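Long-range contact in glycosyl hydrolase (Streptomyces cattleya, PDB 7LR8), which probably hydrolyses the Manβ1-4GlcNAc disaccharide of the N-glycan core, as a retaining family GH5 glycosidase of subfamily 18: residues D90-D104 with N144-F157. The protein carries 1 engineered substitution. Residues are numbered along the deposited sequence; the frame is centred on the assembly and turned at random.
Sequences DVNVDGLQGHLSSFD and NFLGMTVGNAINQF. Engineered in segment 144-157: A153 (natural residue Glu). With BMA (beta-D-mannopyranose), chain D; NAG (2-acetamido-2-deoxy-beta-D-glucopyranose), chain C.
N152 ND2 is shared by protein and sugar. It donates to H99 O at 2.9 Å and to O2 of the mannose, BMA, at 2.7 Å. H99 O lies near the plane of the N152 amide. CG of N152 stands anti to the backbone N (chi1 173°), which carries the amide out to the sugar. R54 holds the other end of this amide, at OD1. The backbone of N152 is gripped as well: its N donates to Q97 OE1 at 2.9 Å, in the carbonyl plane and on a lone pair. Q97 NE2 in turn donates to D94 O. A water accepts from H99 N and donates to L96 O and N152 O, so it bridges the two segments. A cis peptide links Q97 to G98.

Strands 90-94 and 145-149 are parallel neighbours in the (β/α)8 barrel of GH5 enzymes. Their backbone bonds include V93 N to G147 O and T149 N to V93 O. On one face V93 CG1 packs 3.8 Å from M148 CE, and V93 CG2 meets the edge of the F145 ring. Helix 122-139 covers this side. Past the C-terminal ends of these strands the two chain segments line part of the sugar pocket. A153 there is an engineered residue, Glu in the natural protein.

H99 NE2 and O3 of the N-acetylglucosamine, NAG, are hydrogen-bonded at 2.8 Å. At the other ring nitrogen, H99 ND1 donates to D104 OD1 at 2.8 Å, almost straight (172°) and in the ring plane. With both nitrogens bonded, the rotation of the ring is restrained. Q156 OE1 sits over one face of the imidazole, offset toward the rim. Q156 NE2 makes a weak bond to D104 OD1. In the second subunit, W113 donates to Q156 OE1 and T112 is hydrogen-bonded to D104 OD2.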
# COMPACT_ATOMS: atom_id res chain seq x y z
N ASP B 90 1.36 4.62 30.10
CA ASP B 90 1.00 3.28 29.66
C ASP B 90 0.62 3.30 28.18
O ASP B 90 0.29 4.35 27.62
CB ASP B 90 -0.14 2.74 30.51
CG ASP B 90 0.22 2.65 31.98
OD1 ASP B 90 1.37 2.27 32.27
OD2 ASP B 90 -0.63 2.97 32.84
N VAL B 91 0.68 2.13 27.53
CA VAL B 91 0.58 2.07 26.07
C VAL B 91 -0.50 1.07 25.65
O VAL B 91 -0.44 -0.11 26.01
CB VAL B 91 1.92 1.69 25.42
CG1 VAL B 91 1.75 1.47 23.89
CG2 VAL B 91 2.96 2.75 25.70
N ASN B 92 -1.46 1.55 24.86
CA ASN B 92 -2.36 0.68 24.10
C ASN B 92 -1.88 0.67 22.65
O ASN B 92 -1.62 1.73 22.08
CB ASN B 92 -3.81 1.17 24.18
CG ASN B 92 -4.66 0.65 23.03
OD1 ASN B 92 -4.60 1.17 21.91
ND2 ASN B 92 -5.44 -0.39 23.30
N VAL B 93 -1.77 -0.52 22.06
CA VAL B 93 -1.30 -0.65 20.68
C VAL B 93 -2.48 -1.05 19.80
O VAL B 93 -3.10 -2.10 20.02
CB VAL B 93 -0.17 -1.69 20.56
CG1 VAL B 93 0.25 -1.82 19.09
CG2 VAL B 93 1.02 -1.29 21.42
N ASP B 94 -2.77 -0.24 18.78
CA ASP B 94 -3.71 -0.63 17.73
C ASP B 94 -2.97 -1.44 16.67
O ASP B 94 -1.93 -1.00 16.16
CB ASP B 94 -4.34 0.60 17.08
CG ASP B 94 -5.51 1.15 17.87
OD1 ASP B 94 -5.34 1.44 19.07
OD2 ASP B 94 -6.60 1.32 17.28
N GLY B 95 -3.51 -2.60 16.32
CA GLY B 95 -2.78 -3.43 15.38
C GLY B 95 -2.99 -3.15 13.90
O GLY B 95 -2.05 -2.80 13.19
N LEU B 96 -4.22 -3.31 13.42
CA LEU B 96 -4.48 -3.35 11.98
C LEU B 96 -4.85 -1.97 11.42
O LEU B 96 -6.02 -1.64 11.24
CB LEU B 96 -5.58 -4.37 11.69
CG LEU B 96 -5.18 -5.82 12.02
CD1 LEU B 96 -6.38 -6.73 11.94
CD2 LEU B 96 -4.10 -6.29 11.06
N GLN B 97 -3.81 -1.17 11.12
CA GLN B 97 -3.95 0.06 10.33
C GLN B 97 -3.30 -0.20 8.98
O GLN B 97 -2.08 -0.12 8.85
CB GLN B 97 -3.30 1.27 11.00
CG GLN B 97 -4.01 1.78 12.23
CD GLN B 97 -3.80 0.83 13.40
OE1 GLN B 97 -4.75 0.28 13.94
NE2 GLN B 97 -2.54 0.60 13.75
N GLY B 98 -4.12 -0.46 7.97
CA GLY B 98 -5.54 -0.23 8.06
C GLY B 98 -5.81 1.23 7.79
O GLY B 98 -5.08 1.88 7.03
N HIS B 99 -6.83 1.79 8.44
CA HIS B 99 -7.23 3.17 8.16
C HIS B 99 -6.63 4.15 9.16
O HIS B 99 -6.69 3.94 10.37
CB HIS B 99 -8.75 3.30 8.20
CG HIS B 99 -9.21 4.65 7.74
ND1 HIS B 99 -9.31 4.97 6.41
CD2 HIS B 99 -9.51 5.78 8.43
CE1 HIS B 99 -9.70 6.22 6.29
NE2 HIS B 99 -9.83 6.74 7.50
N LEU B 100 -6.08 5.25 8.64
CA LEU B 100 -5.64 6.36 9.48
C LEU B 100 -5.86 7.68 8.74
O LEU B 100 -5.23 7.91 7.71
CB LEU B 100 -4.16 6.21 9.85
CG LEU B 100 -3.79 5.18 10.93
CD1 LEU B 100 -2.28 4.96 10.96
CD2 LEU B 100 -4.30 5.64 12.30
N SER B 101 -6.73 8.53 9.30
CA SER B 101 -6.84 9.94 8.91
C SER B 101 -7.06 10.12 7.40
O SER B 101 -6.45 10.98 6.77
CB SER B 101 -5.60 10.72 9.36
OG SER B 101 -5.30 10.47 10.72
N SER B 102 -7.97 9.30 6.85
CA SER B 102 -8.49 9.30 5.47
C SER B 102 -7.70 8.39 4.54
O SER B 102 -8.15 8.14 3.42
CB SER B 102 -8.58 10.69 4.83
OG SER B 102 -7.31 11.12 4.35
N PHE B 103 -6.54 7.88 4.96
CA PHE B 103 -5.72 6.97 4.17
C PHE B 103 -5.91 5.52 4.60
O PHE B 103 -5.90 5.20 5.80
CB PHE B 103 -4.24 7.33 4.30
CG PHE B 103 -3.91 8.70 3.82
CD1 PHE B 103 -3.70 8.95 2.47
CD2 PHE B 103 -3.83 9.77 4.73
CE1 PHE B 103 -3.40 10.24 2.03
CE2 PHE B 103 -3.52 11.04 4.29
CZ PHE B 103 -3.31 11.28 2.93
N ASP B 104 -6.01 4.63 3.61
CA ASP B 104 -6.00 3.19 3.83
C ASP B 104 -4.60 2.65 3.55
O ASP B 104 -4.09 2.81 2.43
CB ASP B 104 -7.00 2.48 2.92
CG ASP B 104 -8.45 2.72 3.31
OD1 ASP B 104 -8.73 3.07 4.49
OD2 ASP B 104 -9.31 2.53 2.43
N ASN B 144 4.08 -1.39 31.50
CA ASN B 144 3.23 -0.30 31.07
C ASN B 144 2.44 -0.63 29.80
O ASN B 144 1.71 0.23 29.30
CB ASN B 144 4.06 0.97 30.84
CG ASN B 144 4.93 0.86 29.61
OD1 ASN B 144 5.65 -0.12 29.43
ND2 ASN B 144 4.82 1.85 28.73
N PHE B 145 2.57 -1.84 29.27
CA PHE B 145 1.76 -2.27 28.13
C PHE B 145 0.35 -2.59 28.60
O PHE B 145 0.14 -3.52 29.39
CB PHE B 145 2.42 -3.48 27.47
CG PHE B 145 1.62 -4.10 26.36
CD1 PHE B 145 1.20 -3.35 25.26
CD2 PHE B 145 1.32 -5.45 26.39
CE1 PHE B 145 0.49 -3.94 24.22
CE2 PHE B 145 0.59 -6.05 25.36
CZ PHE B 145 0.19 -5.30 24.27
N LEU B 146 -0.62 -1.80 28.12
CA LEU B 146 -2.01 -1.99 28.51
C LEU B 146 -2.61 -3.20 27.81
O LEU B 146 -3.31 -4.01 28.44
CB LEU B 146 -2.83 -0.74 28.17
CG LEU B 146 -2.58 0.54 28.95
CD1 LEU B 146 -3.29 1.70 28.26
CD2 LEU B 146 -3.07 0.36 30.38
N GLY B 147 -2.38 -3.33 26.51
CA GLY B 147 -2.96 -4.38 25.72
C GLY B 147 -3.12 -3.90 24.30
O GLY B 147 -2.60 -2.85 23.92
N MET B 148 -3.87 -4.68 23.52
CA MET B 148 -4.08 -4.41 22.10
C MET B 148 -5.49 -3.93 21.83
O MET B 148 -6.45 -4.40 22.45
CB MET B 148 -3.85 -5.68 21.26
CG MET B 148 -2.54 -6.38 21.44
SD MET B 148 -1.16 -5.41 20.85
CE MET B 148 -1.55 -5.19 19.13
N THR B 149 -5.62 -3.01 20.86
CA THR B 149 -6.87 -2.78 20.16
C THR B 149 -6.72 -3.40 18.78
O THR B 149 -5.67 -3.23 18.14
CB THR B 149 -7.16 -1.27 20.06
OG1 THR B 149 -7.33 -0.73 21.38
CG2 THR B 149 -8.43 -1.01 19.25
N VAL B 150 -7.73 -4.15 18.33
CA VAL B 150 -7.56 -4.95 17.11
C VAL B 150 -7.09 -4.08 15.95
O VAL B 150 -6.11 -4.41 15.26
CB VAL B 150 -8.86 -5.70 16.77
CG1 VAL B 150 -8.79 -6.27 15.34
CG2 VAL B 150 -9.10 -6.81 17.79
N GLY B 151 -7.74 -2.93 15.73
CA GLY B 151 -7.30 -1.99 14.71
C GLY B 151 -8.20 -0.77 14.71
O GLY B 151 -9.36 -0.81 15.13
N ASN B 152 -7.64 0.34 14.23
CA ASN B 152 -8.32 1.63 14.33
C ASN B 152 -9.50 1.67 13.36
O ASN B 152 -9.32 1.86 12.15
CB ASN B 152 -7.36 2.77 14.02
CG ASN B 152 -8.08 4.10 13.95
OD1 ASN B 152 -8.85 4.42 14.84
ND2 ASN B 152 -7.87 4.86 12.86
N ALA B 153 -10.71 1.49 13.89
CA ALA B 153 -11.93 1.59 13.09
C ALA B 153 -11.84 0.70 11.85
O ALA B 153 -12.14 1.13 10.73
CB ALA B 153 -12.22 3.05 12.69
N ILE B 154 -11.43 -0.56 12.07
CA ILE B 154 -11.33 -1.50 10.96
C ILE B 154 -12.68 -1.71 10.30
O ILE B 154 -12.74 -2.04 9.11
CB ILE B 154 -10.72 -2.84 11.45
CG1 ILE B 154 -10.23 -3.68 10.25
CG2 ILE B 154 -11.73 -3.64 12.27
CD1 ILE B 154 -8.89 -3.22 9.72
N ASN B 155 -13.78 -1.49 11.03
CA ASN B 155 -15.11 -1.60 10.45
C ASN B 155 -15.31 -0.69 9.24
O ASN B 155 -16.25 -0.93 8.47
CB ASN B 155 -16.21 -1.32 11.49
CG ASN B 155 -16.20 0.13 12.03
OD1 ASN B 155 -15.16 0.71 12.33
ND2 ASN B 155 -17.39 0.70 12.16
N GLN B 156 -14.49 0.35 9.06
CA GLN B 156 -14.71 1.21 7.90
C GLN B 156 -14.39 0.51 6.58
O GLN B 156 -14.77 1.02 5.53
CB GLN B 156 -13.90 2.51 8.03
CG GLN B 156 -12.39 2.36 7.84
CD GLN B 156 -11.92 2.73 6.45
OE1 GLN B 156 -12.33 3.74 5.89
NE2 GLN B 156 -11.03 1.91 5.90
N PHE B 157 -13.73 -0.65 6.61
CA PHE B 157 -13.51 -1.42 5.39
C PHE B 157 -14.70 -2.28 5.01
O PHE B 157 -14.67 -2.90 3.94
CB PHE B 157 -12.28 -2.32 5.53
CG PHE B 157 -10.97 -1.57 5.55
CD1 PHE B 157 -10.40 -1.12 4.36
CD2 PHE B 157 -10.30 -1.33 6.76
CE1 PHE B 157 -9.19 -0.44 4.37
CE2 PHE B 157 -9.10 -0.64 6.78
CZ PHE B 157 -8.54 -0.20 5.58
C1 BMA D . -10.83 8.92 13.17
C2 BMA D . -9.36 8.51 13.49
C3 BMA D . -8.46 9.00 12.37
C4 BMA D . -8.80 10.52 12.01
C5 BMA D . -9.78 11.14 13.04
C6 BMA D . -10.22 12.54 12.69
O2 BMA D . -9.22 7.11 13.62
O3 BMA D . -8.54 8.11 11.23
O4 BMA D . -7.60 11.24 12.01
O5 BMA D . -10.99 10.36 13.08
O6 BMA D . -10.90 12.48 11.41
C1 NAG C . -14.32 8.93 9.15
C2 NAG C . -12.89 9.15 8.66
C3 NAG C . -11.89 8.52 9.63
C4 NAG C . -12.15 8.98 11.07
C5 NAG C . -13.61 8.70 11.40
C6 NAG C . -14.05 9.13 12.78
C7 NAG C . -12.20 9.25 6.29
C8 NAG C . -12.13 8.50 4.99
N2 NAG C . -12.73 8.58 7.32
O1 NAG C . -15.20 9.61 8.31
O3 NAG C . -10.56 8.85 9.24
O4 NAG C . -11.26 8.28 11.93
O5 NAG C . -14.45 9.40 10.48
O6 NAG C . -15.37 8.68 13.05
O7 NAG C . -11.78 10.40 6.41
O HOH W 1 -7.99 0.11 10.37